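3-methylornithine synthase (Methanosarcina barkeri, PDB 3T7V) catalyses the radical-based isomerisation of L-lysine to (3R)-3-methyl-D-ornithine, a step of pyrrolysine biosynthesis, using a [4Fe-4S] cluster and S-adenosylmethionine. Local coordinates at residues A[41-46]-A[261-266]; A[78-81]-A[87-90]; A[206-211]-A[220-225]; A[312-315]-A[321-324]. All coordinates share one frame; numbering follows the deposited sequence.

Contact 1: A[41-46]-A[261-266]; sequences ERLYSA and IISVLR
Leu43 and Tyr44 of one helix meet a single side chain, Ser263, on another. The branch point of Leu43 lies against the serine methylene, with Leu43 CG 3.6 Å from Ser263 CB. Its methyl CD1 is nearly as close, at 3.7 Å from the same Ser263 CB. The tyrosine comes in beside them. Its ring turns an edge to the hydroxyl, which lies near the ring plane, and Tyr44 CD1 is 3.3 Å from Ser263 OG.

A torsion explains how the leucine reaches this spot. Leu43 CG stands opposite its own backbone N (chi1 172°), which carries the branched end out to the serine. Tyr44 leaves its helix pointing away from 261-266, and only the ring end comes back toward it. Consistent with the small serine, Tyr44 CA and Ser263 CA are 5.9 Å apart.

Further out, Ser263 OG is hydrogen-bonded to the carbonyl of Ala292. Leu43 also packs on Leu34, and Val264 touches Leu28 and Leu31 of helix 25-32. Helix 37-55 is thus packed against helix 258-268 of the barrel, away from the active site. The serine gives carbon to the interface, while its buried hydroxyl finds its polar partner outside it.

Contact 2: A[78-81]-A[87-90]; sequences CYYN and NRYR. With SF4 (iron/sulfur cluster), chain B.
Arg88 reaches across to the backbone of Tyr80 and Asn81, in the loop of the radical SAM CX3CX2C motif. Its cysteines, Cys71, Cys75 and Cys78, hold the [4Fe-4S] cluster. Residues 78-81 form a type I beta turn, closed by Asn81 N to Cys78 O. The Asn81 amide adds a second bond to that carbonyl, from ND2 to Cys78 O at 3.0 Å and nearly straight (175°).

The tight part of the contact is the guanidinium edge. Its two terminal nitrogens grip one carbonyl oxygen, from the same face of the carbonyl plane. The shorter bond runs from Arg88 NH1 to Tyr80 O, 2.8 Å. The other, from Arg88 NH2 to Tyr80 O, is longer and more bent, at 3.3 Å. Arg88 NH2 also donates to Asn81 O at 2.9 Å. Both oxygens lie in the guanidinium plane. Thr69 O and Asn84 O take further bonds from the same group, which should fix its orientation. The Tyr80 ring is buried here too, and its hydroxyl bonds to Glu308.

The outer side is looser. The Arg88 chain runs extended from CG to NE (chi2 -175°), and its residue is partly exposed. So is Tyr79, which sets CD2 over the centre of one Tyr80 face.

At the buried end, Cys78 SG binds the iron FE3 at 2.3 Å, and Tyr80 N gives a hydrogen bond to Cys78 SG at 3.4 Å.

Contact 3: A[206-211]-A[220-225]; sequences DGILTG and ILSLRG
Strand residue Ile208 and helix residue Ser222 bring their backbones nearest, with CA atoms 7.0 Å apart. Side chains, not backbone bonds, fill the contact between strand 203-210 and helix 216-228.

Ile208 is the strand side chain that makes the contact. Its gamma methyl meets the serine methylene, with Ile208 CG2 3.8 Å from Ser222 CB. Its other branch reaches on to the next helix residue, where Ile208 CD1 lies 4.1 Å from Leu223 CD2. The same methyl also lies near the serine, Ile208 CD1 to Ser222 CB being 4.2 Å. The two branches therefore share the serine, and only the longer one touches the leucine.

CG1 of Ile208 is wedged between its backbone N and carbonyl carbon (chi1 68°), and the chain then runs straight on to CD1. Leu223 leaves its helix pointing away from the strand, but its methyl end comes back. The two apolar side chains cross at about a right angle. All three residues are buried.

Ser222 OG is hydrogen-bonded to Tyr173 N, so only its CB takes part here. Asp206 OD1 accepts from Gly207 N at 2.8 Å within the strand, and from Gln170 N outside it. Ile208 also touches Val236 and Met226. Leu209, the next strand residue, touches S-adenosylmethionine.

Here the first strand and the helix of a beta-alpha-beta unit pack together, the unit running on into strand 233-238. Such layering of helix on strand is the repeating theme of the TIM-barrel type fold of radical SAM enzymes.

Contact 4: A[312-315]-A[321-324]; sequences NYDR and DRDI
Charge pairing comes first, between Asp314 and Arg322. The arginine meets the carboxylate side-on, with one nitrogen to each oxygen. Arg322 NE donates to Asp314 OD2 at 2.8 Å and almost straight (176°). Arg322 NH2 donates to Asp314 OD1 at 2.9 Å. Both oxygens are met on their syn sides, and the two flat groups are 26° apart. This two-point grip should fix the rotation of both groups. A bend at chi2 of Arg322 (-91°) turns its chain so that the guanidinium edge faces the aspartate.

Water bonding runs alongside. One water lies 2.7 Å from Tyr313 OH. It also donates to Asp314 OD2 and accepts from Asp321 N at 2.9 Å. A second water joins the Tyr313 hydroxyl to the Asp321 carbonyl, lying 2.7 Å from Asp321 O. The first water thus bonds the same carboxylate oxygen as Arg322 NE, and both waters tie Tyr313 to the Asp321 backbone.

Packing is slight. Arg322 NH2 approaches Tyr313 CD2 obliquely at 4.2 Å. Within its own segment, Asp314 CB lies 3.5 Å above one face of the Tyr313 ring, offset toward the rim.

Backbone bonding shapes residues 312-315 into a type I beta turn, through Arg315 N to Asn312 O.

Outside partners place the pair beside the bound 3-methylornithine. Arg322 NH2 makes a second salt bridge with Asp279, and Arg322 NH1 bonds to Ser299 O. The two carboxylates would balance the buried charge of Arg322. The buried ion pair belongs to the second shell of the 3-methylornithine pocket, to which both Asp279 and Ser299 contribute.

From the N terminus, segment 41-46 on helix 37-55 opens the long loop that contact 1 closes at segment 261-266 on helix 258-268. Contacts 2 and 3 are nested inside it, in series. Contact 2 closes a short loop between strand 58-68 and helix 93-103, on the cluster side. Contact 3 closes one beta-alpha step of the barrel and touches contact 1 through Leu223 and Leu265. Contact 4 comes after contact 1 has closed, in the loop between strand 296-300 and helix 324-334. It meets contact 2 where Arg315 packs on Tyr79 and Tyr80, joining the late loop to the cluster loop. Contacts 1 and 2 lie on opposite sides of the chain's centre.

Contact 1: A[41-46]-A[261-266]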
loop_
_atom_site.group_PDB
_atom_site.type_symbol
_atom_site.label_atom_id
_atom_site.label_comp_id
_atom_site.label_asym_id
_atom_site.label_seq_id
_atom_site.Cartn_x
_atom_site.Cartn_y
_atom_site.Cartn_z
ATOM N N GLU A 41 -3.288 -23.419 -2.746
ATOM C CA GLU A 41 -3.482 -23.244 -4.196
ATOM C C GLU A 41 -4.982 -23.088 -4.557
ATOM O O GLU A 41 -5.323 -22.309 -5.452
ATOM C CB GLU A 41 -2.812 -24.381 -5.005
ATOM C CG GLU A 41 -2.848 -24.143 -6.476
ATOM C CD GLU A 41 -2.353 -22.733 -6.823
ATOM O OE1 GLU A 41 -1.169 -22.422 -6.490
ATOM O OE2 GLU A 41 -3.145 -21.914 -7.396
ATOM N N ARG A 42 -5.881 -23.762 -3.833
ATOM C CA ARG A 42 -7.298 -23.608 -4.131
ATOM C C ARG A 42 -7.773 -22.205 -3.712
ATOM O O ARG A 42 -8.622 -21.580 -4.388
ATOM C CB ARG A 42 -8.175 -24.752 -3.556
ATOM C CG ARG A 42 -8.561 -24.698 -2.122
ATOM C CD ARG A 42 -10.021 -25.125 -1.964
ATOM N NE ARG A 42 -10.470 -24.992 -0.575
ATOM C CZ ARG A 42 -10.627 -23.839 0.070
ATOM N NH1 ARG A 42 -10.372 -22.685 -0.525
ATOM N NH2 ARG A 42 -11.031 -23.848 1.327
ATOM N N LEU A 43 -7.199 -21.681 -2.647
ATOM C CA LEU A 43 -7.537 -20.298 -2.182
ATOM C C LEU A 43 -7.016 -19.265 -3.216
ATOM O O LEU A 43 -7.806 -18.367 -3.611
ATOM C CB LEU A 43 -6.907 -20.067 -0.801
ATOM C CG LEU A 43 -7.002 -18.636 -0.300
ATOM C CD1 LEU A 43 -8.466 -18.132 -0.239
ATOM C CD2 LEU A 43 -6.223 -18.429 0.999
ATOM N N TYR A 44 -5.768 -19.398 -3.651
ATOM C CA TYR A 44 -5.244 -18.470 -4.679
ATOM C C TYR A 44 -6.047 -18.527 -5.973
ATOM O O TYR A 44 -6.378 -17.539 -6.525
ATOM C CB TYR A 44 -3.776 -18.737 -5.005
ATOM C CG TYR A 44 -2.849 -18.802 -3.793
ATOM C CD1 TYR A 44 -3.104 -18.022 -2.617
ATOM C CD2 TYR A 44 -1.673 -19.556 -3.816
ATOM C CE1 TYR A 44 -2.249 -18.090 -1.523
ATOM C CE2 TYR A 44 -0.833 -19.589 -2.745
ATOM C CZ TYR A 44 -1.118 -18.864 -1.610
ATOM O OH TYR A 44 -0.253 -19.006 -0.562
ATOM N N SER A 45 -6.397 -19.752 -6.412
ATOM C CA SER A 45 -7.196 -19.924 -7.617
ATOM C C SER A 45 -8.559 -19.256 -7.488
ATOM O O SER A 45 -9.023 -18.613 -8.433
ATOM C CB SER A 45 -7.408 -21.446 -7.880
ATOM O OG SER A 45 -8.171 -21.579 -9.059
ATOM N N ALA A 46 -9.221 -19.384 -6.327
ATOM C CA ALA A 46 -10.502 -18.719 -6.149
ATOM C C ALA A 46 -10.367 -17.192 -6.275
ATOM O O ALA A 46 -11.199 -16.492 -6.880
ATOM C CB ALA A 46 -11.136 -19.110 -4.777
ATOM N N ILE A 261 -3.683 -13.590 3.007
ATOM C CA ILE A 261 -4.560 -12.496 3.335
ATOM C C ILE A 261 -4.936 -11.706 2.088
ATOM O O ILE A 261 -6.034 -11.194 1.985
ATOM C CB ILE A 261 -3.928 -11.573 4.389
ATOM C CG1 ILE A 261 -3.822 -12.380 5.736
ATOM C CG2 ILE A 261 -4.722 -10.267 4.650
ATOM C CD1 ILE A 261 -2.898 -11.681 6.675
ATOM N N ILE A 262 -4.014 -11.605 1.107
ATOM C CA ILE A 262 -4.381 -10.987 -0.219
ATOM C C ILE A 262 -5.583 -11.707 -0.840
ATOM O O ILE A 262 -6.516 -11.079 -1.329
ATOM C CB ILE A 262 -3.199 -10.917 -1.186
ATOM C CG1 ILE A 262 -2.207 -9.864 -0.740
ATOM C CG2 ILE A 262 -3.698 -10.640 -2.600
ATOM C CD1 ILE A 262 -0.906 -9.945 -1.513
ATOM N N SER A 263 -5.500 -13.063 -0.801
ATOM C CA SER A 263 -6.633 -13.809 -1.390
ATOM C C SER A 263 -7.911 -13.573 -0.605
ATOM O O SER A 263 -8.959 -13.377 -1.196
ATOM C CB SER A 263 -6.342 -15.286 -1.407
ATOM O OG SER A 263 -5.198 -15.557 -2.195
ATOM N N VAL A 264 -7.825 -13.535 0.727
ATOM C CA VAL A 264 -9.024 -13.275 1.516
ATOM C C VAL A 264 -9.541 -11.858 1.229
ATOM O O VAL A 264 -10.758 -11.633 1.095
ATOM C CB VAL A 264 -8.690 -13.455 3.026
ATOM C CG1 VAL A 264 -9.845 -12.943 3.854
ATOM C CG2 VAL A 264 -8.502 -14.965 3.296
ATOM N N LEU A 265 -8.629 -10.868 1.081
ATOM C CA LEU A 265 -9.092 -9.503 0.749
ATOM C C LEU A 265 -9.806 -9.491 -0.589
ATOM O O LEU A 265 -10.755 -8.721 -0.779
ATOM C CB LEU A 265 -7.860 -8.531 0.623
ATOM C CG LEU A 265 -7.327 -8.115 2.024
ATOM C CD1 LEU A 265 -5.977 -7.346 1.814
ATOM C CD2 LEU A 265 -8.284 -7.246 2.804
ATOM N N ARG A 266 -9.279 -10.254 -1.540
ATOM C CA ARG A 266 -9.963 -10.278 -2.877
ATOM C C ARG A 266 -11.360 -10.897 -2.758
ATOM O O ARG A 266 -12.300 -10.450 -3.458
ATOM C CB ARG A 266 -9.122 -11.038 -3.876
ATOM C CG ARG A 266 -9.732 -11.246 -5.278
ATOM C CD ARG A 266 -10.149 -9.925 -5.910
ATOM N NE ARG A 266 -8.973 -9.134 -6.241
ATOM C CZ ARG A 266 -8.997 -7.813 -6.465
ATOM N NH1 ARG A 266 -10.102 -7.111 -6.402
ATOM N NH2 ARG A 266 -7.839 -7.162 -6.647
#

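Contact 2: A[78-81]-A[87-90]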
loop_
_atom_site.group_PDB
_atom_site.type_symbol
_atom_site.label_atom_id
_atom_site.label_comp_id
_atom_site.label_asym_id
_atom_site.label_seq_id
_atom_site.Cartn_x
_atom_site.Cartn_y
_atom_site.Cartn_z
ATOM N N CYS A 78 8.910 0.759 12.314
ATOM C CA CYS A 78 9.364 1.418 11.118
ATOM C C CYS A 78 10.800 1.898 11.229
ATOM O O CYS A 78 11.184 2.519 12.220
ATOM C CB CYS A 78 8.470 2.659 10.925
ATOM S SG CYS A 78 8.887 3.548 9.399
ATOM N N TYR A 79 11.588 1.602 10.204
ATOM C CA TYR A 79 13.012 2.031 10.209
ATOM C C TYR A 79 13.128 3.554 10.365
ATOM O O TYR A 79 14.165 4.033 10.870
ATOM C CB TYR A 79 13.591 1.642 8.856
ATOM C CG TYR A 79 15.088 1.881 8.710
ATOM C CD1 TYR A 79 16.013 1.091 9.461
ATOM C CD2 TYR A 79 15.537 2.889 7.910
ATOM C CE1 TYR A 79 17.393 1.319 9.305
ATOM C CE2 TYR A 79 16.905 3.081 7.725
ATOM C CZ TYR A 79 17.795 2.291 8.430
ATOM O OH TYR A 79 19.150 2.520 8.254
ATOM N N TYR A 80 12.142 4.324 9.892
ATOM C CA TYR A 80 12.287 5.755 9.831
ATOM C C TYR A 80 11.738 6.433 11.080
ATOM O O TYR A 80 11.731 7.645 11.167
ATOM C CB TYR A 80 11.580 6.266 8.534
ATOM C CG TYR A 80 12.217 5.679 7.322
ATOM C CD1 TYR A 80 11.710 4.527 6.729
ATOM C CD2 TYR A 80 13.312 6.264 6.753
ATOM C CE1 TYR A 80 12.310 3.931 5.634
ATOM C CE2 TYR A 80 13.933 5.655 5.630
ATOM C CZ TYR A 80 13.388 4.469 5.097
ATOM O OH TYR A 80 14.089 3.976 4.001
ATOM N N ASN A 81 11.379 5.656 12.119
ATOM C CA ASN A 81 10.932 6.302 13.369
ATOM C C ASN A 81 11.970 7.277 13.902
ATOM O O ASN A 81 13.171 7.050 13.699
ATOM C CB ASN A 81 10.362 5.318 14.333
ATOM C CG ASN A 81 11.396 4.825 15.193
ATOM O OD1 ASN A 81 11.685 5.477 16.248
ATOM N ND2 ASN A 81 11.975 3.732 14.820
ATOM N N ASN A 87 20.454 7.566 8.072
ATOM C CA ASN A 87 20.603 8.514 6.945
ATOM C C ASN A 87 19.163 8.941 6.636
ATOM O O ASN A 87 18.246 8.087 6.631
ATOM C CB ASN A 87 21.245 7.827 5.747
ATOM C CG ASN A 87 21.299 8.732 4.561
ATOM O OD1 ASN A 87 20.641 8.508 3.520
ATOM N ND2 ASN A 87 21.819 9.834 4.793
ATOM N N ARG A 88 18.963 10.251 6.374
ATOM C CA ARG A 88 17.653 10.798 6.011
ATOM C C ARG A 88 17.859 11.854 4.943
ATOM O O ARG A 88 18.891 12.536 4.898
ATOM C CB ARG A 88 17.011 11.503 7.177
ATOM C CG ARG A 88 16.603 10.419 8.211
ATOM C CD ARG A 88 15.871 11.001 9.324
ATOM N NE ARG A 88 15.803 10.135 10.475
ATOM C CZ ARG A 88 14.729 9.383 10.764
ATOM N NH1 ARG A 88 13.627 9.338 9.999
ATOM N NH2 ARG A 88 14.746 8.676 11.897
ATOM N N TYR A 89 16.895 11.940 4.022
ATOM C CA TYR A 89 16.989 12.907 2.949
ATOM C C TYR A 89 15.688 13.639 2.766
ATOM O O TYR A 89 14.615 13.124 3.172
ATOM C CB TYR A 89 17.448 12.214 1.631
ATOM C CG TYR A 89 16.445 11.218 1.038
ATOM C CD1 TYR A 89 16.582 9.842 1.225
ATOM C CD2 TYR A 89 15.350 11.685 0.255
ATOM C CE1 TYR A 89 15.691 8.941 0.667
ATOM C CE2 TYR A 89 14.388 10.772 -0.279
ATOM C CZ TYR A 89 14.611 9.428 -0.100
ATOM O OH TYR A 89 13.679 8.560 -0.644
ATOM N N ARG A 90 15.734 14.758 2.069
ATOM C CA ARG A 90 14.513 15.560 1.758
ATOM C C ARG A 90 14.763 16.106 0.374
ATOM O O ARG A 90 15.679 16.917 0.164
ATOM C CB ARG A 90 14.344 16.654 2.786
ATOM C CG ARG A 90 13.116 17.521 2.530
ATOM C CD ARG A 90 13.002 18.654 3.556
ATOM N NE ARG A 90 12.859 18.149 4.962
ATOM C CZ ARG A 90 13.727 18.284 5.961
ATOM N NH1 ARG A 90 15.001 18.789 5.756
ATOM N NH2 ARG A 90 13.395 17.921 7.153
HETATM FE FE1 SF4 B . 5.038 6.629 8.818
HETATM FE FE2 SF4 B . 6.909 7.772 10.542
HETATM FE FE3 SF4 B . 7.355 5.273 9.718
HETATM FE FE4 SF4 B . 5.419 5.742 11.455
HETATM S S1 SF4 B . 7.619 6.104 11.840
HETATM S S2 SF4 B . 5.262 4.451 9.593
HETATM S S3 SF4 B . 4.614 7.744 10.836
HETATM S S4 SF4 B . 7.352 7.085 8.412
#

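Contact 3: A[206-211]-A[220-225]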
loop_
_atom_site.group_PDB
_atom_site.type_symbol
_atom_site.label_atom_id
_atom_site.label_comp_id
_atom_site.label_asym_id
_atom_site.label_seq_id
_atom_site.Cartn_x
_atom_site.Cartn_y
_atom_site.Cartn_z
ATOM N N ASP A 206 -6.626 1.817 2.775
ATOM C CA ASP A 206 -6.320 1.343 4.138
ATOM C C ASP A 206 -5.468 0.129 4.015
ATOM O O ASP A 206 -5.338 -0.478 2.931
ATOM C CB ASP A 206 -7.639 1.021 4.866
ATOM C CG ASP A 206 -7.536 0.987 6.410
ATOM O OD1 ASP A 206 -6.417 1.205 6.984
ATOM O OD2 ASP A 206 -8.651 0.826 7.020
ATOM N N GLY A 207 -4.832 -0.231 5.134
ATOM C CA GLY A 207 -3.882 -1.333 5.086
ATOM C C GLY A 207 -3.658 -1.904 6.457
ATOM O O GLY A 207 -3.726 -1.197 7.457
ATOM N N ILE A 208 -3.331 -3.178 6.448
ATOM C CA ILE A 208 -2.910 -3.887 7.676
ATOM C C ILE A 208 -1.564 -4.531 7.561
ATOM O O ILE A 208 -1.050 -4.763 6.440
ATOM C CB ILE A 208 -4.031 -4.806 8.093
ATOM C CG1 ILE A 208 -4.155 -5.885 7.065
ATOM C CG2 ILE A 208 -5.277 -3.939 8.490
ATOM C CD1 ILE A 208 -5.313 -6.917 7.401
ATOM N N LEU A 209 -0.890 -4.695 8.695
ATOM C CA LEU A 209 0.362 -5.380 8.763
ATOM C C LEU A 209 0.142 -6.777 9.248
ATOM O O LEU A 209 -0.669 -7.008 10.152
ATOM C CB LEU A 209 1.235 -4.662 9.739
ATOM C CG LEU A 209 2.075 -3.570 9.364
ATOM C CD1 LEU A 209 2.968 -3.161 10.580
ATOM C CD2 LEU A 209 3.064 -3.988 8.288
ATOM N N THR A 210 0.843 -7.747 8.649
ATOM C CA THR A 210 0.814 -9.119 9.151
ATOM C C THR A 210 2.195 -9.514 9.526
ATOM O O THR A 210 3.138 -8.905 9.089
ATOM C CB THR A 210 0.141 -10.112 8.158
ATOM O OG1 THR A 210 -0.076 -11.343 8.870
ATOM C CG2 THR A 210 0.965 -10.409 6.951
ATOM N N GLY A 211 2.320 -10.543 10.362
ATOM C CA GLY A 211 3.642 -10.960 10.824
ATOM C C GLY A 211 4.151 -10.142 11.966
ATOM O O GLY A 211 5.358 -10.104 12.205
ATOM N N ILE A 220 -8.884 -11.098 11.809
ATOM C CA ILE A 220 -10.319 -10.915 11.485
ATOM C C ILE A 220 -10.836 -9.565 11.931
ATOM O O ILE A 220 -11.570 -8.920 11.175
ATOM C CB ILE A 220 -11.115 -12.080 12.096
ATOM C CG1 ILE A 220 -10.635 -13.335 11.390
ATOM C CG2 ILE A 220 -12.595 -11.843 11.898
ATOM C CD1 ILE A 220 -11.322 -14.578 11.972
ATOM N N LEU A 221 -10.452 -9.120 13.156
ATOM C CA LEU A 221 -10.869 -7.805 13.665
ATOM C C LEU A 221 -10.377 -6.738 12.669
ATOM O O LEU A 221 -11.127 -5.834 12.309
ATOM C CB LEU A 221 -10.240 -7.501 15.016
ATOM C CG LEU A 221 -10.700 -8.102 16.347
ATOM C CD1 LEU A 221 -9.875 -7.501 17.509
ATOM C CD2 LEU A 221 -12.170 -7.692 16.464
ATOM N N SER A 222 -9.184 -6.926 12.138
ATOM C CA SER A 222 -8.654 -5.918 11.198
ATOM C C SER A 222 -9.301 -5.963 9.841
ATOM O O SER A 222 -9.590 -4.909 9.255
ATOM C CB SER A 222 -7.163 -6.080 11.055
ATOM O OG SER A 222 -6.569 -5.740 12.294
ATOM N N LEU A 223 -9.594 -7.165 9.352
ATOM C CA LEU A 223 -10.331 -7.257 8.073
ATOM C C LEU A 223 -11.754 -6.638 8.179
ATOM O O LEU A 223 -12.188 -5.885 7.277
ATOM C CB LEU A 223 -10.473 -8.732 7.597
ATOM C CG LEU A 223 -9.077 -9.330 7.227
ATOM C CD1 LEU A 223 -9.203 -10.869 7.116
ATOM C CD2 LEU A 223 -8.580 -8.811 5.864
ATOM N N ARG A 224 -12.468 -6.938 9.275
ATOM C CA ARG A 224 -13.783 -6.398 9.456
ATOM C C ARG A 224 -13.674 -4.874 9.670
ATOM O O ARG A 224 -14.512 -4.112 9.164
ATOM C CB ARG A 224 -14.494 -7.064 10.647
ATOM C CG ARG A 224 -14.794 -8.537 10.432
ATOM C CD ARG A 224 -15.789 -8.648 9.314
ATOM N NE ARG A 224 -16.206 -10.059 9.235
ATOM C CZ ARG A 224 -16.652 -10.622 8.111
ATOM N NH1 ARG A 224 -16.749 -9.901 7.011
ATOM N NH2 ARG A 224 -16.972 -11.919 8.098
ATOM N N GLY A 225 -12.635 -4.393 10.379
ATOM C CA GLY A 225 -12.431 -2.932 10.663
ATOM C C GLY A 225 -12.219 -2.207 9.365
ATOM O O GLY A 225 -12.806 -1.102 9.168
#

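Contact 4: A[312-315]-A[321-324]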
loop_
_atom_site.group_PDB
_atom_site.type_symbol
_atom_site.label_atom_id
_atom_site.label_comp_id
_atom_site.label_asym_id
_atom_site.label_seq_id
_atom_site.Cartn_x
_atom_site.Cartn_y
_atom_site.Cartn_z
ATOM N N ASN A 312 12.019 -1.964 2.320
ATOM C CA ASN A 312 13.389 -2.094 1.750
ATOM C C ASN A 312 13.936 -3.531 1.882
ATOM O O ASN A 312 15.016 -3.717 2.411
ATOM C CB ASN A 312 14.380 -1.029 2.318
ATOM C CG ASN A 312 13.958 0.370 1.983
ATOM O OD1 ASN A 312 13.650 1.172 2.900
ATOM N ND2 ASN A 312 13.877 0.653 0.731
ATOM N N TYR A 313 13.195 -4.504 1.347
ATOM C CA TYR A 313 13.681 -5.910 1.409
ATOM C C TYR A 313 15.045 -6.057 0.732
ATOM O O TYR A 313 15.820 -6.962 1.115
ATOM C CB TYR A 313 12.686 -6.886 0.755
ATOM C CG TYR A 313 12.945 -7.032 -0.730
ATOM C CD1 TYR A 313 13.684 -8.143 -1.205
ATOM C CD2 TYR A 313 12.519 -6.072 -1.669
ATOM C CE1 TYR A 313 13.993 -8.264 -2.560
ATOM C CE2 TYR A 313 12.817 -6.187 -3.023
ATOM C CZ TYR A 313 13.591 -7.263 -3.447
ATOM O OH TYR A 313 13.910 -7.363 -4.780
ATOM N N ASP A 314 15.347 -5.176 -0.245
ATOM C CA ASP A 314 16.521 -5.185 -1.075
ATOM C C ASP A 314 17.628 -4.235 -0.614
ATOM O O ASP A 314 18.520 -3.922 -1.397
ATOM C CB ASP A 314 16.103 -4.899 -2.534
ATOM C CG ASP A 314 15.220 -3.624 -2.695
ATOM O OD1 ASP A 314 14.804 -2.994 -1.663
ATOM O OD2 ASP A 314 14.865 -3.339 -3.847
ATOM N N ARG A 315 17.594 -3.821 0.654
ATOM C CA ARG A 315 18.560 -2.865 1.247
ATOM C C ARG A 315 19.966 -3.381 1.112
ATOM O O ARG A 315 20.871 -2.581 0.877
ATOM C CB ARG A 315 18.223 -2.627 2.744
ATOM C CG ARG A 315 19.002 -1.527 3.507
ATOM C CD ARG A 315 18.516 -1.440 4.967
ATOM N NE ARG A 315 17.344 -0.554 5.093
ATOM C CZ ARG A 315 17.345 0.739 4.755
ATOM N NH1 ARG A 315 18.440 1.354 4.289
ATOM N NH2 ARG A 315 16.239 1.452 4.890
ATOM N N ASP A 321 15.980 -4.114 -8.467
ATOM C CA ASP A 321 15.239 -4.386 -9.704
ATOM C C ASP A 321 13.801 -3.953 -9.300
ATOM O O ASP A 321 12.971 -4.707 -8.811
ATOM C CB ASP A 321 15.281 -5.899 -9.935
ATOM C CG ASP A 321 14.621 -6.340 -11.224
ATOM O OD1 ASP A 321 14.328 -5.466 -12.051
ATOM O OD2 ASP A 321 14.421 -7.580 -11.402
ATOM N N ARG A 322 13.535 -2.672 -9.519
ATOM C CA ARG A 322 12.334 -1.971 -9.050
ATOM C C ARG A 322 11.741 -1.136 -10.199
ATOM O O ARG A 322 10.818 -0.367 -9.914
ATOM C CB ARG A 322 12.705 -0.988 -7.906
ATOM C CG ARG A 322 13.226 -1.614 -6.623
ATOM C CD ARG A 322 12.018 -1.819 -5.786
ATOM N NE ARG A 322 12.382 -2.045 -4.374
ATOM C CZ ARG A 322 11.665 -1.644 -3.317
ATOM N NH1 ARG A 322 10.494 -1.024 -3.492
ATOM N NH2 ARG A 322 12.111 -1.895 -2.093
ATOM N N ASP A 323 12.150 -1.281 -11.461
ATOM C CA ASP A 323 11.717 -0.270 -12.459
ATOM C C ASP A 323 10.528 -0.828 -13.229
ATOM O O ASP A 323 10.302 -2.045 -13.321
ATOM C CB ASP A 323 12.846 0.039 -13.415
ATOM C CG ASP A 323 13.335 -1.203 -14.049
ATOM O OD1 ASP A 323 12.858 -1.411 -15.191
ATOM O OD2 ASP A 323 14.098 -1.999 -13.371
ATOM N N ILE A 324 9.750 0.089 -13.757
ATOM C CA ILE A 324 8.555 -0.270 -14.523
ATOM C C ILE A 324 8.825 -1.210 -15.720
ATOM O O ILE A 324 8.026 -2.087 -15.974
ATOM C CB ILE A 324 7.755 0.982 -14.920
ATOM C CG1 ILE A 324 6.356 0.590 -15.331
ATOM C CG2 ILE A 324 8.496 1.775 -15.963
ATOM C CD1 ILE A 324 5.496 1.833 -15.667
HETATM O O HOH W 1 15.058 -5.122 -5.882
HETATM O O HOH W 2 12.813 -7.123 -7.676
#